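Local atomic coordinates of structural protein ORF273 (Acidianus two-tailed virus, PDB entry 4ART), a protein that is a component of the virion of an archaeal two-tailed virus, probably built to withstand hot, acidic surroundings, though its precise role is not established. Residues Y59-D64 / I87-E92; V91-T96 / I141-E146; A206-D211 / L233-A238; P246-Y251 / I261-L266. One frame throughout, in Å; residues are numbered along the deposited sequence.

Contact 1. Residues Y59-D64 / I87-E92; sequences YYILRD and IYAFVE
Tyr59 to Leu62 and Ile87 to Val91 pair as antiparallel neighbours of the mixed sheet, their short axes 4.5 Å apart at closest and 148° between directions. A classic beta bulge interrupts the ladder: Tyr88 and Ala89 both face Ile61, whose carbonyl O accepts from Tyr88 N at 2.8 Å and from Ala89 N at 3.0 Å. The extra residue changes the register by one, so that Leu62 pairs with Ile87. On one face Tyr59, Ile61, Ala89 and Val91 form a largely apolar patch toward helix 23-44; beta-branched Ile61 and Val91 suit extended backbone. The pairing itself sets Ile61 CB 4.0 Å from Ala89 CB, and Ala89, ending at CB, adds little bulk beside Ile61 and Ile141. On the other face the Tyr60 ring takes Ile87 CD1 over its centre in a CH-pi contact, 3.7 Å from CD1 to the ring centroid. Its rim meets Phe90, the planes inclined at 47°, with neither ring over the other's face. The hydroxyl of Tyr60 goes further, to a hydrogen bond with Asp74. Because of the bulge, the Tyr88 side chain leaves the regular alternation and points toward the opposite segment, where Arg63 meets it. Arg63, bent at chi2, lays its guanidinium almost flat on the ring, planes 13° apart, a cation-pi stack in which the aliphatic part also shares: Arg63 CD lies 3.4 Å from Tyr88 CD1.

Contact 2. Residues V91-T96 / I141-E146; sequences VETDVT and IHAVVE
The imidazole of His142 carries Val144 CG2 over one face and, at its edge, meets both Glu92 O and the carboxylate of Asp94. The two segments are parallel neighbours in the mixed sheet, joined in register from Val91-Ile141 to Thr96-Glu146. His142 CG stands anti to the backbone N (chi1 -172°), which turns the ring across to strand 87-96. There His142 NE2 donates to Asp94 OD2 at 2.7 Å; the acceptor lies near the ring plane, but the bond is bent to 143° at the hydrogen. Carboxylate and ring planes are 83° apart, and NE2 meets OD2 from above the carboxylate plane. An acidic partner here would tend to favour a protonated imidazole, and the second nitrogen, ND1, has a weak bond to Gly109 O. Nearby, Glu92 OE1 is bonded to Tyr140. The opposite face, with Val91, Thr93, Val95, Ile141, Ala143 and Val145, is mostly apolar and packs on helix 23-44; Ala143 CB lies 3.9 Å from Thr93 OG1. Straight backbone bonds alternate between the strands, among them Glu92 N to Ile141 O at 2.8 Å and Thr96 N to Val145 O at 2.7 Å. At the far end Glu146, bent at chi2, brings its OE1 back to 3.4 Å from Thr96 CG2.

Contact 3. Residues A206-D211 / L233-A238; sequences AGYTYD and LKIAHA
Tyr208 reaches Ile235 of helix 229-242 with the CD2 and CE2 atoms of its ring. From CB, which points toward the helix, the chain leaves with CG beside the backbone N (chi1 -64°), and the ring then crosses the isoleucine side chain at about a right angle. Its CD2 touches both ends of the branch, 3.6 Å from Ile235 CG1 and equally close to Ile235 CD1. The next ring atom, Tyr208 CE2, lies 3.8 Å from Ile235 CD1. The CG1-CD1 arm of beta-branched Ile235 offers two carbons in a row to the ring, while Ile235 also packs on Ala213 and Ile216 of helix 210-221. Beside this pair, Ala206 sets its methyl against the helix backbone, CB 3.8 Å from Lys234 O, and Ala238 CB comes to 3.9 Å from Ala206 N; two alanines, with nothing beyond CB, permit so close an approach of loop and helix. No hydrogen bond crosses the contact. Tyr208 also packs on Asn192 of the second subunit, and Thr209, at the N-cap position of helix 210-221, bonds to Glu200 of that subunit. The arrangement is that of a loop leading into one helix and resting by apolar side chains on the next, here beside the subunit interface.

Contact 4. Residues P246-Y251 / I261-L266; sequences PYQVCY and IDCLKL
Cys250 and Cys263 are joined covalently: the disulfide, 2.1 Å from Cys250 SG to Cys263 SG with chi3 of 106°, ties strand 247-253 to the short helix 263-266. Both sulfurs stand anti to their own carbonyl carbons (chi1 -53° in Cys250, -68° in Cys263), which lets them meet across the gap. Such a crosslink, closing a loop of twelve residues, restricts the unfolded chain and is consistent with the heat and acid stability reported for this protein.

Among the polar contacts, Ile261 N donates to Cys250 O at 3.1 Å, coming from well above the carbonyl plane and not along a lone pair. A water completes the link, accepting from Cys250 N and donating to Ile261 O at 2.6 Å. Within the second segment Asp262 caps the helix: its OD2 takes Lys265 N at 3.2 Å and, weakly, Leu264 N. Aspartate suits an N-cap because its short side chain can fold back to accept from the amide N-H groups of the first turn.

Apolar packing lies beside the disulfide. Leu266 CD2 is 3.7 Å from Cys250 CB, and Ile261 CG2 is 4.1 Å from the same Cys250 CB. Gln248 makes a mixed contact: its extended chain brings CG near Cys263 SG and OE1 3.5 Å from Cys263 CB, while its NE2 bonds to Asn158.

In the fold, strand 247-253 lies between strands 154-161 and 258-261. Val249 and Tyr251 turn to helix 23-44, where the Tyr251 hydroxyl bonds to Asp33; on the other face Gln248 and Leu266 meet helix 99-108.

Overall arrangement
Contacts 1, 2 and 4 belong to one mixed sheet, whereas contact 3 stands apart among the helices. Contacts 1 and 2 share Val91 and Glu92 on strand 87-96, which pairs antiparallel on one side and parallel on the other; their centres are 14 Å apart, and Ile61 CD1 packs on Ile141 CD1. Strand 154-161 separates strand 139-146 of contact 2 from strand 247-253 of contact 4, the two centres lying 13 Å apart. Helix 23-44 packs on side chains of all three. Contact 3, about 24 Å from contacts 2 and 4 between centres and 30 Å from contact 1, lies beside the second subunit.

Contact 1. Residues Y59-D64 / I87-E92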
loop_
_atom_site.group_PDB
_atom_site.type_symbol
_atom_site.label_atom_id
_atom_site.label_comp_id
_atom_site.label_asym_id
_atom_site.label_seq_id
_atom_site.Cartn_x
_atom_site.Cartn_y
_atom_site.Cartn_z
ATOM N N TYR A 59 11.076 4.188 12.277
ATOM C CA TYR A 59 11.945 4.743 13.303
ATOM C C TYR A 59 11.361 5.976 13.938
ATOM O O TYR A 59 10.547 6.668 13.329
ATOM C CB TYR A 59 13.286 5.191 12.706
ATOM C CG TYR A 59 14.088 4.134 12.000
ATOM C CD1 TYR A 59 15.061 3.403 12.676
ATOM C CD2 TYR A 59 13.973 3.950 10.624
ATOM C CE1 TYR A 59 15.833 2.453 12.019
ATOM C CE2 TYR A 59 14.736 2.999 9.958
ATOM C CZ TYR A 59 15.673 2.268 10.658
ATOM O OH TYR A 59 16.436 1.364 9.993
ATOM N N TYR A 60 11.862 6.304 15.136
ATOM C CA TYR A 60 11.568 7.577 15.768
ATOM C C TYR A 60 12.880 8.353 15.904
ATOM O O TYR A 60 13.922 7.771 16.199
ATOM C CB TYR A 60 10.966 7.406 17.160
ATOM C CG TYR A 60 9.641 6.668 17.225
ATOM C CD1 TYR A 60 8.565 7.052 16.432
ATOM C CD2 TYR A 60 9.422 5.680 18.178
ATOM C CE1 TYR A 60 7.325 6.411 16.535
ATOM C CE2 TYR A 60 8.188 5.049 18.300
ATOM C CZ TYR A 60 7.146 5.401 17.462
ATOM O OH TYR A 60 5.937 4.752 17.580
ATOM N N ILE A 61 12.824 9.659 15.697
ATOM C CA ILE A 61 13.950 10.540 15.935
ATOM C C ILE A 61 13.521 11.367 17.126
ATOM O O ILE A 61 12.424 11.946 17.130
ATOM C CB ILE A 61 14.449 11.400 14.730
ATOM C CG1 ILE A 61 14.767 10.508 13.512
ATOM C CG2 ILE A 61 15.688 12.235 15.121
ATOM C CD1 ILE A 61 15.137 11.255 12.218
ATOM N N LEU A 62 14.362 11.355 18.161
ATOM C CA LEU A 62 14.116 12.072 19.392
ATOM C C LEU A 62 14.573 13.504 19.250
ATOM O O LEU A 62 15.269 13.856 18.282
ATOM C CB LEU A 62 14.757 11.359 20.607
ATOM C CG LEU A 62 14.150 10.005 21.028
ATOM C CD1 LEU A 62 14.572 9.624 22.428
ATOM C CD2 LEU A 62 12.668 9.851 20.703
ATOM N N ARG A 63 14.130 14.351 20.175
ATOM C CA ARG A 63 14.401 15.781 20.147
ATOM C C ARG A 63 15.935 16.049 20.263
ATOM O O ARG A 63 16.414 17.039 19.742
ATOM C CB ARG A 63 13.534 16.452 21.252
ATOM C CG ARG A 63 13.359 17.959 21.168
ATOM C CD ARG A 63 12.488 18.477 20.038
ATOM N NE ARG A 63 12.603 19.934 19.896
ATOM C CZ ARG A 63 13.586 20.565 19.254
ATOM N NH1 ARG A 63 14.566 19.872 18.677
ATOM N NH2 ARG A 63 13.604 21.891 19.192
ATOM N N ASP A 64 16.694 15.083 20.830
ATOM C CA ASP A 64 18.151 15.116 20.989
ATOM C C ASP A 64 18.884 14.548 19.754
ATOM O O ASP A 64 20.105 14.433 19.773
ATOM C CB ASP A 64 18.585 14.379 22.270
ATOM C CG ASP A 64 18.240 12.886 22.337
ATOM O OD1 ASP A 64 17.814 12.315 21.299
ATOM O OD2 ASP A 64 18.424 12.291 23.401
ATOM N N ILE A 87 9.574 11.894 21.245
ATOM C CA ILE A 87 9.515 11.668 19.797
ATOM C C ILE A 87 9.320 12.995 19.066
ATOM O O ILE A 87 8.336 13.701 19.311
ATOM C CB ILE A 87 8.449 10.605 19.416
ATOM C CG1 ILE A 87 8.775 9.256 20.073
ATOM C CG2 ILE A 87 8.330 10.472 17.868
ATOM C CD1 ILE A 87 7.639 8.297 20.159
ATOM N N TYR A 88 10.255 13.317 18.167
ATOM C CA TYR A 88 10.272 14.555 17.387
ATOM C C TYR A 88 9.898 14.312 15.904
ATOM O O TYR A 88 9.248 15.157 15.276
ATOM C CB TYR A 88 11.673 15.166 17.484
ATOM C CG TYR A 88 11.851 16.505 16.806
ATOM C CD1 TYR A 88 11.007 17.571 17.098
ATOM C CD2 TYR A 88 12.915 16.732 15.936
ATOM C CE1 TYR A 88 11.213 18.832 16.533
ATOM C CE2 TYR A 88 13.131 17.994 15.366
ATOM C CZ TYR A 88 12.276 19.037 15.670
ATOM O OH TYR A 88 12.469 20.273 15.116
ATOM N N ALA A 89 10.328 13.168 15.351
ATOM C CA ALA A 89 10.071 12.787 13.962
ATOM C C ALA A 89 9.806 11.305 13.853
ATOM O O ALA A 89 10.414 10.503 14.577
ATOM C CB ALA A 89 11.249 13.177 13.067
ATOM N N PHE A 90 8.879 10.942 12.956
ATOM C CA PHE A 90 8.523 9.554 12.645
ATOM C C PHE A 90 9.080 9.260 11.253
ATOM O O PHE A 90 8.910 10.062 10.351
ATOM C CB PHE A 90 7.002 9.364 12.689
ATOM C CG PHE A 90 6.520 7.995 12.279
ATOM C CD1 PHE A 90 6.724 6.893 13.099
ATOM C CD2 PHE A 90 5.853 7.809 11.079
ATOM C CE1 PHE A 90 6.269 5.626 12.722
ATOM C CE2 PHE A 90 5.402 6.548 10.699
ATOM C CZ PHE A 90 5.587 5.461 11.531
ATOM N N VAL A 91 9.798 8.146 11.101
ATOM C CA VAL A 91 10.438 7.774 9.843
ATOM C C VAL A 91 9.800 6.495 9.302
ATOM O O VAL A 91 9.723 5.503 10.006
ATOM C CB VAL A 91 11.978 7.595 9.991
ATOM C CG1 VAL A 91 12.649 7.379 8.636
ATOM C CG2 VAL A 91 12.616 8.754 10.728
ATOM N N GLU A 92 9.366 6.533 8.035
ATOM C CA GLU A 92 8.844 5.382 7.313
ATOM C C GLU A 92 9.814 5.113 6.153
ATOM O O GLU A 92 10.007 5.969 5.281
ATOM C CB GLU A 92 7.415 5.644 6.808
ATOM C CG GLU A 92 6.860 4.556 5.906
ATOM C CD GLU A 92 5.366 4.600 5.632
ATOM O OE1 GLU A 92 4.703 5.593 6.014
ATOM O OE2 GLU A 92 4.857 3.632 5.021
#

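Contact 2. Residues V91-T96 / I141-E146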
loop_
_atom_site.group_PDB
_atom_site.type_symbol
_atom_site.label_atom_id
_atom_site.label_comp_id
_atom_site.label_asym_id
_atom_site.label_seq_id
_atom_site.Cartn_x
_atom_site.Cartn_y
_atom_site.Cartn_z
ATOM N N VAL A 91 9.798 8.146 11.101
ATOM C CA VAL A 91 10.438 7.774 9.843
ATOM C C VAL A 91 9.800 6.495 9.302
ATOM O O VAL A 91 9.723 5.503 10.006
ATOM C CB VAL A 91 11.978 7.595 9.991
ATOM C CG1 VAL A 91 12.649 7.379 8.636
ATOM C CG2 VAL A 91 12.616 8.754 10.728
ATOM N N GLU A 92 9.366 6.533 8.035
ATOM C CA GLU A 92 8.844 5.382 7.313
ATOM C C GLU A 92 9.814 5.113 6.153
ATOM O O GLU A 92 10.007 5.969 5.281
ATOM C CB GLU A 92 7.415 5.644 6.808
ATOM C CG GLU A 92 6.860 4.556 5.906
ATOM C CD GLU A 92 5.366 4.600 5.632
ATOM O OE1 GLU A 92 4.703 5.593 6.014
ATOM O OE2 GLU A 92 4.857 3.632 5.021
ATOM N N THR A 93 10.420 3.929 6.148
ATOM C CA THR A 93 11.349 3.524 5.104
ATOM C C THR A 93 10.701 2.516 4.155
ATOM O O THR A 93 10.187 1.488 4.592
ATOM C CB THR A 93 12.644 3.008 5.716
ATOM O OG1 THR A 93 13.098 3.974 6.660
ATOM C CG2 THR A 93 13.722 2.748 4.675
ATOM N N ASP A 94 10.697 2.852 2.857
ATOM C CA ASP A 94 10.199 1.970 1.796
ATOM C C ASP A 94 11.448 1.544 1.037
ATOM O O ASP A 94 12.393 2.345 0.872
ATOM C CB ASP A 94 9.266 2.719 0.820
ATOM C CG ASP A 94 7.795 2.779 1.177
ATOM O OD1 ASP A 94 7.327 1.891 1.924
ATOM O OD2 ASP A 94 7.089 3.667 0.635
ATOM N N VAL A 95 11.449 0.310 0.559
ATOM C CA VAL A 95 12.549 -0.251 -0.209
ATOM C C VAL A 95 12.003 -0.635 -1.581
ATOM O O VAL A 95 10.946 -1.252 -1.682
ATOM C CB VAL A 95 13.247 -1.399 0.560
ATOM C CG1 VAL A 95 13.990 -2.345 -0.372
ATOM C CG2 VAL A 95 14.183 -0.838 1.631
ATOM N N THR A 96 12.696 -0.217 -2.638
ATOM C CA THR A 96 12.241 -0.468 -3.997
ATOM C C THR A 96 13.351 -1.030 -4.887
ATOM O O THR A 96 14.532 -0.872 -4.586
ATOM C CB THR A 96 11.556 0.797 -4.539
ATOM O OG1 THR A 96 10.884 0.486 -5.756
ATOM C CG2 THR A 96 12.536 1.939 -4.736
ATOM N N ILE A 141 8.823 11.687 8.144
ATOM C CA ILE A 141 9.913 11.462 7.180
ATOM C C ILE A 141 9.682 10.179 6.391
ATOM O O ILE A 141 9.461 9.119 6.965
ATOM C CB ILE A 141 11.317 11.480 7.870
ATOM C CG1 ILE A 141 11.521 12.770 8.685
ATOM C CG2 ILE A 141 12.436 11.260 6.861
ATOM C CD1 ILE A 141 12.869 12.853 9.476
ATOM N N HIS A 142 9.742 10.293 5.074
ATOM C CA HIS A 142 9.626 9.158 4.184
ATOM C C HIS A 142 10.953 8.974 3.499
ATOM O O HIS A 142 11.388 9.871 2.774
ATOM C CB HIS A 142 8.494 9.356 3.162
ATOM C CG HIS A 142 8.213 8.118 2.332
ATOM N ND1 HIS A 142 7.585 8.211 1.119
ATOM C CD2 HIS A 142 8.431 6.794 2.594
ATOM C CE1 HIS A 142 7.473 6.968 0.655
ATOM N NE2 HIS A 142 7.968 6.080 1.498
ATOM N N ALA A 143 11.641 7.859 3.816
ATOM C CA ALA A 143 12.934 7.496 3.234
ATOM C C ALA A 143 12.704 6.392 2.228
ATOM O O ALA A 143 11.992 5.447 2.527
ATOM C CB ALA A 143 13.907 7.043 4.309
ATOM N N VAL A 144 13.235 6.543 1.017
ATOM C CA VAL A 144 13.068 5.528 -0.034
ATOM C C VAL A 144 14.423 5.062 -0.504
ATOM O O VAL A 144 15.256 5.880 -0.900
ATOM C CB VAL A 144 12.157 5.983 -1.221
ATOM C CG1 VAL A 144 11.770 4.800 -2.114
ATOM C CG2 VAL A 144 10.907 6.709 -0.720
ATOM N N VAL A 145 14.666 3.763 -0.407
ATOM C CA VAL A 145 15.921 3.169 -0.855
ATOM C C VAL A 145 15.675 2.357 -2.128
ATOM O O VAL A 145 14.782 1.496 -2.156
ATOM C CB VAL A 145 16.620 2.335 0.242
ATOM C CG1 VAL A 145 18.038 1.968 -0.174
ATOM C CG2 VAL A 145 16.636 3.080 1.573
ATOM N N GLU A 146 16.452 2.662 -3.177
ATOM C CA GLU A 146 16.422 1.976 -4.468
ATOM C C GLU A 146 17.575 0.956 -4.534
ATOM O O GLU A 146 18.735 1.340 -4.366
ATOM C CB GLU A 146 16.504 2.995 -5.629
ATOM C CG GLU A 146 16.884 2.428 -6.988
ATOM C CD GLU A 146 15.877 1.531 -7.682
ATOM O OE1 GLU A 146 14.694 1.492 -7.271
ATOM O OE2 GLU A 146 16.285 0.868 -8.662
#

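Contact 3. Residues A206-D211 / L233-A238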
loop_
_atom_site.group_PDB
_atom_site.type_symbol
_atom_site.label_atom_id
_atom_site.label_comp_id
_atom_site.label_asym_id
_atom_site.label_seq_id
_atom_site.Cartn_x
_atom_site.Cartn_y
_atom_site.Cartn_z
ATOM N N ALA A 206 -7.547 19.170 -7.500
ATOM C CA ALA A 206 -8.138 19.288 -8.836
ATOM C C ALA A 206 -9.545 18.615 -8.946
ATOM O O ALA A 206 -9.870 17.981 -9.948
ATOM C CB ALA A 206 -7.174 18.765 -9.890
ATOM N N GLY A 207 -10.346 18.764 -7.884
ATOM C CA GLY A 207 -11.698 18.230 -7.812
ATOM C C GLY A 207 -11.818 16.784 -7.373
ATOM O O GLY A 207 -12.926 16.247 -7.301
ATOM N N TYR A 208 -10.687 16.134 -7.111
ATOM C CA TYR A 208 -10.662 14.729 -6.711
ATOM C C TYR A 208 -10.552 14.580 -5.217
ATOM O O TYR A 208 -9.887 15.379 -4.540
ATOM C CB TYR A 208 -9.441 14.034 -7.339
ATOM C CG TYR A 208 -9.484 13.989 -8.849
ATOM C CD1 TYR A 208 -10.275 13.060 -9.512
ATOM C CD2 TYR A 208 -8.690 14.842 -9.613
ATOM C CE1 TYR A 208 -10.339 13.029 -10.900
ATOM C CE2 TYR A 208 -8.712 14.788 -11.011
ATOM C CZ TYR A 208 -9.526 13.865 -11.646
ATOM O OH TYR A 208 -9.556 13.781 -13.015
ATOM N N THR A 209 -11.135 13.501 -4.712
ATOM C CA THR A 209 -10.995 13.118 -3.315
ATOM C C THR A 209 -9.529 12.679 -3.202
ATOM O O THR A 209 -8.896 12.403 -4.233
ATOM C CB THR A 209 -11.902 11.971 -2.954
ATOM O OG1 THR A 209 -11.567 10.822 -3.731
ATOM C CG2 THR A 209 -13.361 12.302 -3.046
ATOM N N TYR A 210 -9.000 12.607 -1.971
ATOM C CA TYR A 210 -7.604 12.227 -1.710
ATOM C C TYR A 210 -7.260 10.839 -2.246
ATOM O O TYR A 210 -6.170 10.637 -2.783
ATOM C CB TYR A 210 -7.338 12.287 -0.199
ATOM C CG TYR A 210 -5.886 12.059 0.163
ATOM C CD1 TYR A 210 -4.954 13.092 0.082
ATOM C CD2 TYR A 210 -5.441 10.807 0.578
ATOM C CE1 TYR A 210 -3.610 12.879 0.397
ATOM C CE2 TYR A 210 -4.098 10.576 0.861
ATOM C CZ TYR A 210 -3.195 11.621 0.800
ATOM O OH TYR A 210 -1.892 11.389 1.130
ATOM N N ASP A 211 -8.163 9.865 -2.048
ATOM C CA ASP A 211 -7.901 8.499 -2.494
ATOM C C ASP A 211 -7.793 8.398 -4.016
ATOM O O ASP A 211 -6.936 7.678 -4.517
ATOM C CB ASP A 211 -8.915 7.507 -1.869
ATOM C CG ASP A 211 -8.662 7.212 -0.385
ATOM O OD1 ASP A 211 -7.714 7.785 0.179
ATOM O OD2 ASP A 211 -9.444 6.413 0.221
ATOM N N LEU A 233 -1.309 15.046 -14.339
ATOM C CA LEU A 233 -0.658 16.351 -14.437
ATOM C C LEU A 233 -1.518 17.418 -13.747
ATOM O O LEU A 233 -0.965 18.271 -13.057
ATOM C CB LEU A 233 -0.402 16.688 -15.904
ATOM C CG LEU A 233 0.837 16.103 -16.605
ATOM C CD1 LEU A 233 1.214 14.695 -16.222
ATOM C CD2 LEU A 233 0.742 16.286 -18.097
ATOM N N LYS A 234 -2.868 17.347 -13.896
ATOM C CA LYS A 234 -3.806 18.253 -13.216
ATOM C C LYS A 234 -3.645 18.138 -11.698
ATOM O O LYS A 234 -3.516 19.149 -11.008
ATOM C CB LYS A 234 -5.270 17.970 -13.634
ATOM C CG LYS A 234 -5.826 19.029 -14.572
ATOM C CD LYS A 234 -7.206 18.684 -15.125
ATOM C CE LYS A 234 -7.614 19.692 -16.185
ATOM N NZ LYS A 234 -9.091 19.749 -16.397
ATOM N N ILE A 235 -3.585 16.897 -11.188
ATOM C CA ILE A 235 -3.413 16.622 -9.761
ATOM C C ILE A 235 -2.039 17.112 -9.303
ATOM O O ILE A 235 -1.953 17.734 -8.242
ATOM C CB ILE A 235 -3.644 15.128 -9.453
ATOM C CG1 ILE A 235 -5.112 14.734 -9.749
ATOM C CG2 ILE A 235 -3.255 14.819 -7.990
ATOM C CD1 ILE A 235 -5.437 13.234 -9.791
ATOM N N ALA A 236 -0.974 16.800 -10.087
ATOM C CA ALA A 236 0.409 17.194 -9.823
ATOM C C ALA A 236 0.498 18.712 -9.660
ATOM O O ALA A 236 1.041 19.179 -8.659
ATOM C CB ALA A 236 1.322 16.762 -10.974
ATOM N N HIS A 237 -0.072 19.472 -10.620
ATOM C CA HIS A 237 -0.076 20.925 -10.603
ATOM C C HIS A 237 -0.707 21.463 -9.329
ATOM O O HIS A 237 -0.108 22.325 -8.699
ATOM C CB HIS A 237 -0.787 21.492 -11.849
ATOM C CG HIS A 237 0.061 21.463 -13.077
ATOM N ND1 HIS A 237 -0.444 21.081 -14.317
ATOM C CD2 HIS A 237 1.273 22.028 -13.271
ATOM C CE1 HIS A 237 0.555 21.226 -15.163
ATOM N NE2 HIS A 237 1.593 21.836 -14.586
ATOM N N ALA A 238 -1.894 20.928 -8.937
ATOM C CA ALA A 238 -2.611 21.347 -7.730
ATOM C C ALA A 238 -1.828 20.978 -6.475
ATOM O O ALA A 238 -1.707 21.794 -5.578
ATOM C CB ALA A 238 -4.007 20.736 -7.688
#

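Contact 4. Residues P246-Y251 / I261-L266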
loop_
_atom_site.group_PDB
_atom_site.type_symbol
_atom_site.label_atom_id
_atom_site.label_comp_id
_atom_site.label_asym_id
_atom_site.label_seq_id
_atom_site.Cartn_x
_atom_site.Cartn_y
_atom_site.Cartn_z
ATOM N N PRO A 246 7.963 19.052 0.526
ATOM C CA PRO A 246 8.858 18.404 1.498
ATOM C C PRO A 246 10.318 18.847 1.312
ATOM O O PRO A 246 10.714 19.200 0.213
ATOM C CB PRO A 246 8.745 16.907 1.153
ATOM C CG PRO A 246 8.456 16.877 -0.264
ATOM C CD PRO A 246 7.602 18.119 -0.561
ATOM N N TYR A 247 11.112 18.808 2.368
ATOM C CA TYR A 247 12.527 19.091 2.257
ATOM C C TYR A 247 13.102 17.766 1.804
ATOM O O TYR A 247 12.937 16.747 2.474
ATOM C CB TYR A 247 13.073 19.498 3.608
ATOM C CG TYR A 247 14.455 20.082 3.559
ATOM C CD1 TYR A 247 14.648 21.455 3.428
ATOM C CD2 TYR A 247 15.580 19.272 3.721
ATOM C CE1 TYR A 247 15.921 22.010 3.488
ATOM C CE2 TYR A 247 16.851 19.818 3.811
ATOM C CZ TYR A 247 17.015 21.186 3.685
ATOM O OH TYR A 247 18.266 21.721 3.711
ATOM N N GLN A 248 13.678 17.756 0.609
ATOM C CA GLN A 248 14.133 16.527 -0.035
ATOM C C GLN A 248 15.650 16.419 -0.137
ATOM O O GLN A 248 16.299 17.324 -0.674
ATOM C CB GLN A 248 13.460 16.435 -1.410
ATOM C CG GLN A 248 13.657 15.118 -2.145
ATOM C CD GLN A 248 12.794 15.098 -3.387
ATOM O OE1 GLN A 248 13.310 15.145 -4.499
ATOM N NE2 GLN A 248 11.451 15.054 -3.226
ATOM N N VAL A 249 16.227 15.327 0.428
ATOM C CA VAL A 249 17.697 15.100 0.404
ATOM C C VAL A 249 17.989 13.742 -0.226
ATOM O O VAL A 249 17.355 12.752 0.149
ATOM C CB VAL A 249 18.418 15.302 1.777
ATOM C CG1 VAL A 249 19.930 15.174 1.654
ATOM C CG2 VAL A 249 18.052 16.631 2.405
ATOM N N CYS A 250 18.936 13.708 -1.197
ATOM C CA CYS A 250 19.279 12.512 -1.956
ATOM C C CYS A 250 20.733 12.101 -1.856
ATOM O O CYS A 250 21.598 12.914 -1.552
ATOM C CB CYS A 250 18.800 12.595 -3.403
ATOM S SG CYS A 250 17.047 12.979 -3.581
ATOM N N TYR A 251 20.976 10.796 -2.010
ATOM C CA TYR A 251 22.278 10.156 -1.855
ATOM C C TYR A 251 22.435 8.986 -2.817
ATOM O O TYR A 251 21.446 8.348 -3.196
ATOM C CB TYR A 251 22.417 9.582 -0.433
ATOM C CG TYR A 251 22.082 10.527 0.701
ATOM C CD1 TYR A 251 20.767 10.669 1.156
ATOM C CD2 TYR A 251 23.086 11.231 1.366
ATOM C CE1 TYR A 251 20.464 11.492 2.238
ATOM C CE2 TYR A 251 22.788 12.092 2.417
ATOM C CZ TYR A 251 21.482 12.185 2.876
ATOM O OH TYR A 251 21.215 13.000 3.943
ATOM N N ILE A 261 23.997 13.654 -3.310
ATOM C CA ILE A 261 23.776 13.873 -4.731
ATOM C C ILE A 261 22.559 14.809 -4.886
ATOM O O ILE A 261 21.669 14.796 -4.026
ATOM C CB ILE A 261 23.656 12.520 -5.533
ATOM C CG1 ILE A 261 23.848 12.735 -7.059
ATOM C CG2 ILE A 261 22.390 11.741 -5.210
ATOM C CD1 ILE A 261 23.640 11.455 -7.979
ATOM N N ASP A 262 22.534 15.627 -5.951
ATOM C CA ASP A 262 21.379 16.465 -6.242
ATOM C C ASP A 262 20.207 15.533 -6.611
ATOM O O ASP A 262 20.388 14.608 -7.400
ATOM C CB ASP A 262 21.649 17.427 -7.393
ATOM C CG ASP A 262 20.495 18.394 -7.559
ATOM O OD1 ASP A 262 20.295 19.227 -6.656
ATOM O OD2 ASP A 262 19.684 18.198 -8.494
ATOM N N CYS A 263 19.020 15.785 -6.041
ATOM C CA CYS A 263 17.818 14.989 -6.266
ATOM C C CYS A 263 17.369 15.047 -7.678
ATOM O O CYS A 263 16.833 14.062 -8.185
ATOM C CB CYS A 263 16.696 15.409 -5.328
ATOM S SG CYS A 263 17.017 15.032 -3.599
ATOM N N LEU A 264 17.516 16.218 -8.292
ATOM C CA LEU A 264 17.109 16.361 -9.683
ATOM C C LEU A 264 18.088 15.671 -10.619
ATOM O O LEU A 264 17.655 15.115 -11.627
ATOM C CB LEU A 264 16.776 17.813 -10.046
ATOM C CG LEU A 264 15.686 18.425 -9.143
ATOM C CD1 LEU A 264 15.593 19.905 -9.336
ATOM C CD2 LEU A 264 14.324 17.750 -9.359
ATOM N N LYS A 265 19.370 15.558 -10.208
ATOM C CA LYS A 265 20.361 14.792 -10.969
ATOM C C LYS A 265 19.957 13.305 -10.881
ATOM O O LYS A 265 20.021 12.588 -11.879
ATOM C CB LYS A 265 21.781 15.025 -10.411
ATOM C CG LYS A 265 22.909 14.311 -11.166
ATOM C CD LYS A 265 23.417 15.106 -12.377
ATOM C CE LYS A 265 24.432 14.335 -13.191
ATOM N NZ LYS A 265 25.061 15.186 -14.238
ATOM N N LEU A 266 19.464 12.881 -9.699
ATOM C CA LEU A 266 19.001 11.531 -9.394
ATOM C C LEU A 266 17.942 10.982 -10.354
ATOM O O LEU A 266 18.070 9.838 -10.782
ATOM C CB LEU A 266 18.491 11.464 -7.944
ATOM C CG LEU A 266 18.237 10.090 -7.387
ATOM C CD1 LEU A 266 19.451 9.255 -7.511
ATOM C CD2 LEU A 266 17.815 10.160 -5.952
HETATM O O HOH W 1 20.631 16.111 -2.040
#